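Local coordinates for initiator protein NS1 (Murine minute virus, PDB 4R94) that nicks and unwinds DNA to initiate and direct viral genome replication, the part described here being its metal-dependent, origin-binding nickase domain, at residues Q23-F28 / V201-M206; N45-E50 / K84-I89; G110-F115 / V130-K135. All blocks are in the same frame, centred on the assembly; numbering follows the deposited sequence.

Contact 1: residues Q23-F28 / V201-M206; sequences QEVFSF and VLFGNM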
loop_
_atom_site.group_PDB
_atom_site.type_symbol
_atom_site.label_atom_id
_atom_site.label_comp_id
_atom_site.label_asym_id
_atom_site.label_seq_id
_atom_site.Cartn_x
_atom_site.Cartn_y
_atom_site.Cartn_z
ATOM N N GLN A 23 16.156 4.229 9.678
ATOM C CA GLN A 23 16.019 5.144 8.562
ATOM C C GLN A 23 14.676 5.863 8.631
ATOM O O GLN A 23 13.630 5.224 8.704
ATOM C CB GLN A 23 16.163 4.412 7.240
ATOM C CG GLN A 23 16.439 5.368 6.115
ATOM C CD GLN A 23 15.630 5.057 4.897
ATOM O OE1 GLN A 23 15.328 3.893 4.622
ATOM N NE2 GLN A 23 15.254 6.093 4.156
ATOM N N GLU A 24 14.706 7.195 8.634
ATOM C CA GLU A 24 13.471 7.975 8.693
ATOM C C GLU A 24 12.749 7.878 7.357
ATOM O O GLU A 24 13.375 7.978 6.299
ATOM C CB GLU A 24 13.748 9.443 9.049
ATOM C CG GLU A 24 13.980 9.678 10.541
ATOM C CD GLU A 24 14.074 11.159 10.908
ATOM O OE1 GLU A 24 15.127 11.770 10.649
ATOM O OE2 GLU A 24 13.094 11.709 11.456
ATOM N N VAL A 25 11.441 7.631 7.418
ATOM C CA VAL A 25 10.616 7.502 6.208
ATOM C C VAL A 25 9.239 8.110 6.456
ATOM O O VAL A 25 8.787 8.191 7.592
ATOM C CB VAL A 25 10.433 6.022 5.758
ATOM C CG1 VAL A 25 11.763 5.386 5.333
ATOM C CG2 VAL A 25 9.772 5.198 6.839
ATOM N N PHE A 26 8.564 8.521 5.388
ATOM C CA PHE A 26 7.169 8.919 5.491
ATOM C C PHE A 26 6.276 7.695 5.681
ATOM O O PHE A 26 6.605 6.592 5.242
ATOM C CB PHE A 26 6.685 9.642 4.232
ATOM C CG PHE A 26 7.401 10.933 3.923
ATOM C CD1 PHE A 26 7.640 11.881 4.903
ATOM C CD2 PHE A 26 7.783 11.209 2.620
ATOM C CE1 PHE A 26 8.283 13.081 4.583
ATOM C CE2 PHE A 26 8.425 12.396 2.301
ATOM C CZ PHE A 26 8.679 13.329 3.292
ATOM N N SER A 27 5.119 7.914 6.290
ATOM C CA SER A 27 4.098 6.890 6.401
ATOM C C SER A 27 2.832 7.388 5.731
ATOM O O SER A 27 2.285 8.428 6.112
ATOM C CB SER A 27 3.837 6.555 7.876
ATOM O OG SER A 27 2.660 5.763 8.020
ATOM N N PHE A 28 2.404 6.680 4.686
ATOM C CA PHE A 28 1.159 6.992 3.980
ATOM C C PHE A 28 0.156 5.849 4.078
ATOM O O PHE A 28 0.531 4.692 4.260
ATOM C CB PHE A 28 1.404 7.246 2.481
ATOM C CG PHE A 28 2.326 8.389 2.187
ATOM C CD1 PHE A 28 1.868 9.697 2.233
ATOM C CD2 PHE A 28 3.648 8.151 1.830
ATOM C CE1 PHE A 28 2.702 10.745 1.941
ATOM C CE2 PHE A 28 4.502 9.212 1.535
ATOM C CZ PHE A 28 4.026 10.510 1.617
ATOM N N VAL A 201 8.565 7.937 10.439
ATOM C CA VAL A 201 8.707 6.756 11.267
ATOM C C VAL A 201 10.019 6.081 10.939
ATOM O O VAL A 201 10.679 6.437 9.957
ATOM C CB VAL A 201 7.536 5.775 11.083
ATOM C CG1 VAL A 201 6.217 6.457 11.420
ATOM C CG2 VAL A 201 7.501 5.236 9.661
ATOM N N LEU A 202 10.410 5.125 11.775
ATOM C CA LEU A 202 11.645 4.387 11.557
ATOM C C LEU A 202 11.346 3.102 10.780
ATOM O O LEU A 202 10.626 2.214 11.271
ATOM C CB LEU A 202 12.336 4.077 12.899
ATOM C CG LEU A 202 12.859 5.289 13.677
ATOM C CD1 LEU A 202 13.754 4.818 14.822
ATOM C CD2 LEU A 202 13.602 6.272 12.802
ATOM N N PHE A 203 11.919 3.019 9.578
ATOM C CA PHE A 203 11.598 2.000 8.584
ATOM C C PHE A 203 11.688 0.560 9.100
ATOM O O PHE A 203 10.681 -0.133 9.196
ATOM C CB PHE A 203 12.516 2.191 7.379
ATOM C CG PHE A 203 12.175 1.337 6.191
ATOM C CD1 PHE A 203 11.121 1.672 5.347
ATOM C CD2 PHE A 203 12.965 0.241 5.870
ATOM C CE1 PHE A 203 10.832 0.897 4.219
ATOM C CE2 PHE A 203 12.688 -0.535 4.744
ATOM C CZ PHE A 203 11.615 -0.210 3.921
ATOM N N GLY A 204 12.896 0.107 9.424
ATOM C CA GLY A 204 13.079 -1.265 9.869
ATOM C C GLY A 204 12.273 -1.600 11.114
ATOM O O GLY A 204 11.646 -2.652 11.184
ATOM N N ASN A 205 12.265 -0.697 12.088
ATOM C CA ASN A 205 11.559 -0.987 13.327
ATOM C C ASN A 205 10.059 -1.129 13.137
ATOM O O ASN A 205 9.454 -2.049 13.673
ATOM C CB ASN A 205 11.843 0.081 14.384
ATOM C CG ASN A 205 13.266 0.028 14.891
ATOM O OD1 ASN A 205 14.007 -0.930 14.629
ATOM N ND2 ASN A 205 13.667 1.070 15.617
ATOM N N MET A 206 9.460 -0.221 12.372
ATOM C CA MET A 206 8.027 -0.280 12.123
ATOM C C MET A 206 7.642 -1.564 11.381
ATOM O O MET A 206 6.613 -2.166 11.664
ATOM C CB MET A 206 7.556 0.947 11.326
ATOM C CG MET A 206 6.048 0.996 11.135
ATOM S SD MET A 206 5.164 1.255 12.691
ATOM C CE MET A 206 6.003 2.732 13.212
#

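Contact 2: residues N45-E50 / K84-I89; sequences NSYKKE and KKQVFI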
loop_
_atom_site.group_PDB
_atom_site.type_symbol
_atom_site.label_atom_id
_atom_site.label_comp_id
_atom_site.label_asym_id
_atom_site.label_seq_id
_atom_site.Cartn_x
_atom_site.Cartn_y
_atom_site.Cartn_z
ATOM N N ASN A 45 -14.267 -2.210 -4.185
ATOM C CA ASN A 45 -13.786 -3.105 -5.220
ATOM C C ASN A 45 -14.419 -2.813 -6.578
ATOM O O ASN A 45 -14.625 -3.714 -7.380
ATOM C CB ASN A 45 -14.027 -4.565 -4.812
ATOM C CG ASN A 45 -15.491 -4.861 -4.501
ATOM O OD1 ASN A 45 -16.376 -4.051 -4.774
ATOM N ND2 ASN A 45 -15.749 -6.047 -3.952
ATOM N N SER A 46 -14.717 -1.542 -6.837
ATOM C CA SER A 46 -15.288 -1.155 -8.118
ATOM C C SER A 46 -14.230 -0.594 -9.056
ATOM O O SER A 46 -14.537 0.247 -9.894
ATOM C CB SER A 46 -16.398 -0.114 -7.921
ATOM O OG SER A 46 -17.484 -0.656 -7.191
ATOM N N TYR A 47 -12.997 -1.078 -8.924
ATOM C CA TYR A 47 -11.871 -0.554 -9.701
ATOM C C TYR A 47 -11.099 -1.681 -10.373
ATOM O O TYR A 47 -9.872 -1.784 -10.249
ATOM C CB TYR A 47 -10.953 0.268 -8.780
ATOM C CG TYR A 47 -11.674 1.408 -8.103
ATOM C CD1 TYR A 47 -11.808 2.644 -8.736
ATOM C CD2 TYR A 47 -12.236 1.252 -6.842
ATOM C CE1 TYR A 47 -12.476 3.697 -8.133
ATOM C CE2 TYR A 47 -12.898 2.307 -6.217
ATOM C CZ TYR A 47 -13.015 3.527 -6.872
ATOM O OH TYR A 47 -13.671 4.581 -6.263
ATOM N N LYS A 48 -11.820 -2.529 -11.099
ATOM C CA LYS A 48 -11.233 -3.773 -11.568
ATOM C C LYS A 48 -10.911 -3.777 -13.059
ATOM O O LYS A 48 -10.713 -4.841 -13.643
ATOM C CB LYS A 48 -12.164 -4.944 -11.213
ATOM C CG LYS A 48 -12.345 -5.105 -9.697
ATOM C CD LYS A 48 -13.153 -6.346 -9.320
ATOM C CE LYS A 48 -14.480 -6.405 -10.059
ATOM N NZ LYS A 48 -15.411 -5.288 -9.719
ATOM N N LYS A 49 -10.832 -2.605 -13.681
ATOM C CA LYS A 49 -10.244 -2.546 -15.019
ATOM C C LYS A 49 -8.766 -2.894 -14.932
ATOM O O LYS A 49 -8.043 -2.414 -14.042
ATOM C CB LYS A 49 -10.418 -1.164 -15.655
ATOM C CG LYS A 49 -11.824 -0.809 -16.044
ATOM C CD LYS A 49 -11.809 0.410 -16.961
ATOM C CE LYS A 49 -13.185 0.715 -17.521
ATOM N NZ LYS A 49 -13.203 1.998 -18.292
ATOM N N GLU A 50 -8.310 -3.767 -15.822
ATOM C CA GLU A 50 -6.886 -4.018 -15.939
ATOM C C GLU A 50 -6.379 -3.193 -17.107
ATOM O O GLU A 50 -6.612 -3.520 -18.270
ATOM C CB GLU A 50 -6.597 -5.508 -16.125
ATOM C CG GLU A 50 -6.866 -6.333 -14.867
ATOM C CD GLU A 50 -6.749 -7.826 -15.120
ATOM O OE1 GLU A 50 -5.628 -8.365 -15.016
ATOM O OE2 GLU A 50 -7.782 -8.455 -15.432
ATOM N N LYS A 84 -8.940 -10.799 -4.232
ATOM C CA LYS A 84 -7.550 -10.952 -4.651
ATOM C C LYS A 84 -7.242 -10.126 -5.895
ATOM O O LYS A 84 -6.237 -9.419 -5.951
ATOM C CB LYS A 84 -7.225 -12.425 -4.915
ATOM C CG LYS A 84 -7.051 -13.249 -3.635
ATOM C CD LYS A 84 -6.968 -14.752 -3.936
ATOM C CE LYS A 84 -5.883 -15.064 -4.952
ATOM N NZ LYS A 84 -5.890 -16.505 -5.369
ATOM N N LYS A 85 -8.105 -10.214 -6.895
ATOM C CA LYS A 85 -7.895 -9.451 -8.114
ATOM C C LYS A 85 -7.814 -7.955 -7.839
ATOM O O LYS A 85 -6.937 -7.263 -8.368
ATOM C CB LYS A 85 -9.009 -9.719 -9.114
ATOM C CG LYS A 85 -8.685 -9.197 -10.500
ATOM C CD LYS A 85 -9.340 -10.060 -11.553
ATOM C CE LYS A 85 -8.610 -9.963 -12.884
ATOM N NZ LYS A 85 -7.325 -10.717 -12.912
ATOM N N GLN A 86 -8.726 -7.452 -7.019
ATOM C CA GLN A 86 -8.729 -6.017 -6.765
ATOM C C GLN A 86 -7.484 -5.602 -5.994
ATOM O O GLN A 86 -6.920 -4.525 -6.260
ATOM C CB GLN A 86 -9.998 -5.594 -6.028
ATOM C CG GLN A 86 -10.062 -4.089 -5.723
ATOM C CD GLN A 86 -10.244 -3.249 -6.978
ATOM O OE1 GLN A 86 -11.373 -2.944 -7.366
ATOM N NE2 GLN A 86 -9.129 -2.875 -7.625
ATOM N N VAL A 87 -7.054 -6.433 -5.045
ATOM C CA VAL A 87 -5.845 -6.101 -4.270
ATOM C C VAL A 87 -4.614 -6.078 -5.192
ATOM O O VAL A 87 -3.750 -5.200 -5.062
ATOM C CB VAL A 87 -5.625 -7.083 -3.117
ATOM C CG1 VAL A 87 -4.237 -6.909 -2.517
ATOM C CG2 VAL A 87 -6.694 -6.868 -2.043
ATOM N N PHE A 88 -4.545 -7.012 -6.139
ATOM C CA PHE A 88 -3.427 -7.033 -7.090
ATOM C C PHE A 88 -3.416 -5.772 -7.953
ATOM O O PHE A 88 -2.367 -5.156 -8.175
ATOM C CB PHE A 88 -3.486 -8.260 -8.005
ATOM C CG PHE A 88 -3.424 -9.563 -7.272
ATOM C CD1 PHE A 88 -2.877 -9.630 -5.994
ATOM C CD2 PHE A 88 -3.919 -10.718 -7.857
ATOM C CE1 PHE A 88 -2.825 -10.835 -5.317
ATOM C CE2 PHE A 88 -3.865 -11.926 -7.182
ATOM C CZ PHE A 88 -3.323 -11.983 -5.917
ATOM N N ILE A 89 -4.592 -5.399 -8.447
ATOM C CA ILE A 89 -4.730 -4.158 -9.185
ATOM C C ILE A 89 -4.311 -2.968 -8.317
ATOM O O ILE A 89 -3.547 -2.139 -8.764
ATOM C CB ILE A 89 -6.163 -3.972 -9.698
ATOM C CG1 ILE A 89 -6.426 -5.003 -10.812
ATOM C CG2 ILE A 89 -6.371 -2.542 -10.207
ATOM C CD1 ILE A 89 -7.869 -5.079 -11.265
#

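Contact 3: residues G110-F115 / V130-K135; sequences GDVNWF and VLIGGK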
loop_
_atom_site.group_PDB
_atom_site.type_symbol
_atom_site.label_atom_id
_atom_site.label_comp_id
_atom_site.label_asym_id
_atom_site.label_seq_id
_atom_site.Cartn_x
_atom_site.Cartn_y
_atom_site.Cartn_z
ATOM N N GLY A 110 16.507 2.932 -7.030
ATOM C CA GLY A 110 17.443 2.280 -6.138
ATOM C C GLY A 110 17.912 3.104 -4.948
ATOM O O GLY A 110 18.511 2.560 -4.023
ATOM N N ASP A 111 17.655 4.410 -4.950
ATOM C CA ASP A 111 18.053 5.260 -3.834
ATOM C C ASP A 111 16.904 5.430 -2.839
ATOM O O ASP A 111 16.953 6.296 -1.970
ATOM C CB ASP A 111 18.508 6.641 -4.317
ATOM C CG ASP A 111 19.793 6.591 -5.132
ATOM O OD1 ASP A 111 20.568 5.620 -4.965
ATOM O OD2 ASP A 111 20.021 7.526 -5.936
ATOM N N VAL A 112 15.865 4.616 -2.999
ATOM C CA VAL A 112 14.647 4.736 -2.190
ATOM C C VAL A 112 14.393 3.475 -1.394
ATOM O O VAL A 112 14.477 2.385 -1.943
ATOM C CB VAL A 112 13.404 4.979 -3.084
ATOM C CG1 VAL A 112 12.198 5.310 -2.227
ATOM C CG2 VAL A 112 13.673 6.082 -4.056
ATOM N N ASN A 113 14.046 3.604 -0.112
ATOM C CA ASN A 113 13.578 2.447 0.625
ATOM C C ASN A 113 12.063 2.528 0.715
ATOM O O ASN A 113 11.525 3.579 1.085
ATOM C CB ASN A 113 14.198 2.399 2.023
ATOM C CG ASN A 113 15.704 2.241 1.979
ATOM O OD1 ASN A 113 16.232 1.436 1.217
ATOM N ND2 ASN A 113 16.401 3.027 2.778
ATOM N N TRP A 114 11.372 1.459 0.343
ATOM C CA TRP A 114 9.935 1.470 0.558
ATOM C C TRP A 114 9.393 0.110 0.951
ATOM O O TRP A 114 10.006 -0.930 0.726
ATOM C CB TRP A 114 9.175 2.032 -0.669
ATOM C CG TRP A 114 9.423 1.352 -2.001
ATOM C CD1 TRP A 114 10.230 1.796 -3.011
ATOM C CD2 TRP A 114 8.854 0.122 -2.456
ATOM N NE1 TRP A 114 10.207 0.913 -4.059
ATOM C CE2 TRP A 114 9.362 -0.126 -3.745
ATOM C CE3 TRP A 114 7.957 -0.800 -1.896
ATOM C CZ2 TRP A 114 9.018 -1.259 -4.479
ATOM C CZ3 TRP A 114 7.614 -1.913 -2.615
ATOM C CH2 TRP A 114 8.137 -2.138 -3.907
ATOM N N PHE A 115 8.212 0.149 1.555
ATOM C CA PHE A 115 7.518 -1.033 2.022
ATOM C C PHE A 115 6.039 -0.791 1.831
ATOM O O PHE A 115 5.546 0.287 2.160
ATOM C CB PHE A 115 7.827 -1.294 3.514
ATOM C CG PHE A 115 7.011 -2.403 4.130
ATOM C CD1 PHE A 115 7.400 -3.733 3.999
ATOM C CD2 PHE A 115 5.867 -2.112 4.855
ATOM C CE1 PHE A 115 6.654 -4.755 4.564
ATOM C CE2 PHE A 115 5.108 -3.134 5.431
ATOM C CZ PHE A 115 5.501 -4.458 5.278
ATOM N N VAL A 130 1.972 2.508 3.071
ATOM C CA VAL A 130 3.245 2.710 2.393
ATOM C C VAL A 130 4.229 3.445 3.287
ATOM O O VAL A 130 3.945 4.545 3.767
ATOM C CB VAL A 130 3.078 3.505 1.090
ATOM C CG1 VAL A 130 4.451 3.702 0.412
ATOM C CG2 VAL A 130 2.087 2.815 0.184
ATOM N N LEU A 131 5.396 2.844 3.485
ATOM C CA LEU A 131 6.518 3.557 4.089
ATOM C C LEU A 131 7.491 3.881 2.975
ATOM O O LEU A 131 7.827 3.001 2.188
ATOM C CB LEU A 131 7.206 2.703 5.162
ATOM C CG LEU A 131 6.325 2.194 6.306
ATOM C CD1 LEU A 131 7.197 1.421 7.316
ATOM C CD2 LEU A 131 5.560 3.337 6.974
ATOM N N ILE A 132 7.952 5.122 2.889
ATOM C CA ILE A 132 8.894 5.458 1.822
ATOM C C ILE A 132 9.809 6.610 2.223
ATOM O O ILE A 132 9.361 7.611 2.801
ATOM C CB ILE A 132 8.146 5.812 0.498
ATOM C CG1 ILE A 132 9.133 6.076 -0.642
ATOM C CG2 ILE A 132 7.203 6.994 0.698
ATOM C CD1 ILE A 132 8.477 6.056 -2.010
ATOM N N GLY A 133 11.094 6.458 1.917
ATOM C CA GLY A 133 12.065 7.488 2.228
ATOM C C GLY A 133 13.413 7.190 1.606
ATOM O O GLY A 133 13.575 6.240 0.824
ATOM N N GLY A 134 14.394 8.011 1.962
ATOM C CA GLY A 134 15.740 7.838 1.454
ATOM C C GLY A 134 16.489 9.153 1.512
ATOM O O GLY A 134 15.984 10.132 2.049
ATOM N N LYS A 135 17.697 9.169 0.957
ATOM C CA LYS A 135 18.553 10.351 1.014
ATOM C C LYS A 135 17.928 11.582 0.342
ATOM O O LYS A 135 18.165 12.713 0.770
ATOM C CB LYS A 135 19.921 10.038 0.392
ATOM C CG LYS A 135 19.882 9.636 -1.072
ATOM C CD LYS A 135 21.289 9.432 -1.618
ATOM C CE LYS A 135 21.284 9.207 -3.125
ATOM N NZ LYS A 135 20.788 10.401 -3.871
HETATM O O HOH W 1 18.774 6.488 0.107
#

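Contact 1: residues Q23-F28 / V201-M206
Val-25 and Val-201 face each other as an antiparallel, hydrogen-bonded pair, and the backbone bonds of this pair carry much of the contact. Val-25 N donates to Val-201 O over 2.9 Å, and Val-201 N returns to Val-25 O over the same 2.9 Å. A third bond lies beyond the two-residue strand: Phe-203 N reaches Gln-23 O at 2.9 Å and 167°, so the chain is still tied to the first segment as it turns into its helix. Leu-202 occupies the N-cap position, and its carbonyl O takes the amide of Met-206. In the intervening non-hydrogen-bonded pair, Glu-24 with Leu-202, the CA of Glu-24 makes a CH...O contact to Val-201 O at 3.4 Å.

Apolar contacts lie chiefly on the face of the two valines. CG2 of Val-25 meets CG2 of Val-201 at 3.6 Å, each of these methyls being wedged between its own backbone N and carbonyl carbon. The other branch of Val-25, CG1, leans obliquely on the Phe-203 ring, 3.8 Å from CD1. That ring is brought to Val-25 because CG of Phe-203 stands opposite its amide nitrogen (chi1 -172°). On the reverse face, the aliphatic CG of Glu-24 merely brushes CD2 of Leu-202 at 4.1 Å.

The pairing adds strand 201-202 to strand 24-31, which also bonds to strand 125-134 through Phe-26 and Phe-28. Leu-131 of that strand packs against both valines and Ser-27, while Phe-26 and Phe-28 turn to Trp-145 of helix 142-160. Helix 203-211, which carries the nuclease tyrosine Tyr-210, thus starts directly from the sheet, its first residue bonded to Gln-23.

Contact 2: residues N45-E50 / K84-I89
Gln-86 reads the backbone of Tyr-47 with both ends of its amide. OE1 accepts Tyr-47 N at 2.9 Å, in the plane of its own carbonyl, while NE2 donates to Tyr-47 O at 2.9 Å. This second bond leaves nearly in the Gln-86 amide plane but arrives from above the Tyr-47 peptide carbonyl. CG of Gln-86 lies opposite the backbone N (chi1 180°), and a fold at chi2 (69°) then sets the amide beside the loop. OE1 also lies at the edge of the Tyr-47 ring, near its plane.

Lys-48 crosses the glutamine at about a right angle, its CG 3.3 Å from Gln-86 OE1. Successive bends at its two outermost torsions curl the chain back so that NZ meets Asn-45 O at 2.9 Å, closing the loop on itself. About one helical turn on from Gln-86, Ile-89 puts its CD1 3.6 Å from Lys-48 CA, and its CG2 lies against Tyr-47 O.

At the outer end Glu-50 OE2 forms a salt bridge with Lys-85 NZ (3.4 Å), with OE1 bound to Gln-60 of helix 54-70. The loop, which has no regular structure here, thus borrows peptide partners from a helix side chain: a buried neutral amide satisfies Tyr-47 at both N and O, while the charged pair is left to the more exposed margin.

Contact 3: residues G110-F115 / V130-K135
Gly-133 O takes the N-H of Asn-113 (N to O 2.8 Å) and a CH...O contact from Val-112 CA; the CG1 methyl of Val-112 packs beside it. Gly-133 N answers with a bond to Asn-113 O, and the next hydrogen-bonded pair, Phe-115 with Leu-131, repeats the reciprocal pattern at 2.9 Å for both Phe-115 N to Leu-131 O and Leu-131 N to Phe-115 O. The strand axes run antiparallel at 171°.

Between these pairs Trp-114 faces Ile-132. Trp-114 CB lies 4.0 Å from Ile-132 CG1, but chi1 of 56° swings the indole away from the partner strand, and the side chain packs on Lys-95 of helix 81-104. Ile-132 CG1 also meets Val-112 CG1 at 3.5 Å. Phe-115 and Leu-131 turn to the other face, where both reach Phe-211 of helix 203-211.

Gly-134 has backbone angles (phi 156°) that suit a residue without a side chain. Next to it a water donates to Asp-111 O and accepts from Lys-135 N (3.0 Å from the water), while Asp-111 OD2 and Lys-135 NZ form only a long salt bridge.

These strands form the hairpin that bears the magnesium ligands Glu-119, His-127 and His-129, the metal site of an HUH-type nuclease. Reciprocal peptide bonds, with apolar groups on both faces, fix the register of the two strands that carry those ligands further along; beyond them the segments are linked by a water bridge and a long salt bridge, at residues more open to solvent.

Contacts 1 and 3 belong to one sheet and touch each other: strand 24-31 pairs with both 201-202 and 125-134, and Phe-28 N bonds to Val-130 O. Both rely on reciprocal peptide bonds; contact 3 adds a water bridge and a long salt bridge at its exposed end, whereas Glu-24 in contact 1 only packs by its aliphatic part. In contact 2, about 27 Å from contact 1 between centres, a helix side chain, not a backbone, pairs with a loop's peptide groups. Each has a buried middle (the valines; Gln-86 and Ile-89; Phe-115 and Leu-131) and an exposed margin (Glu-24; Lys-49; Lys-135). Helix 81-104 serves contact 2 and covers Val-112, Trp-114 and Val-130 of contact 3.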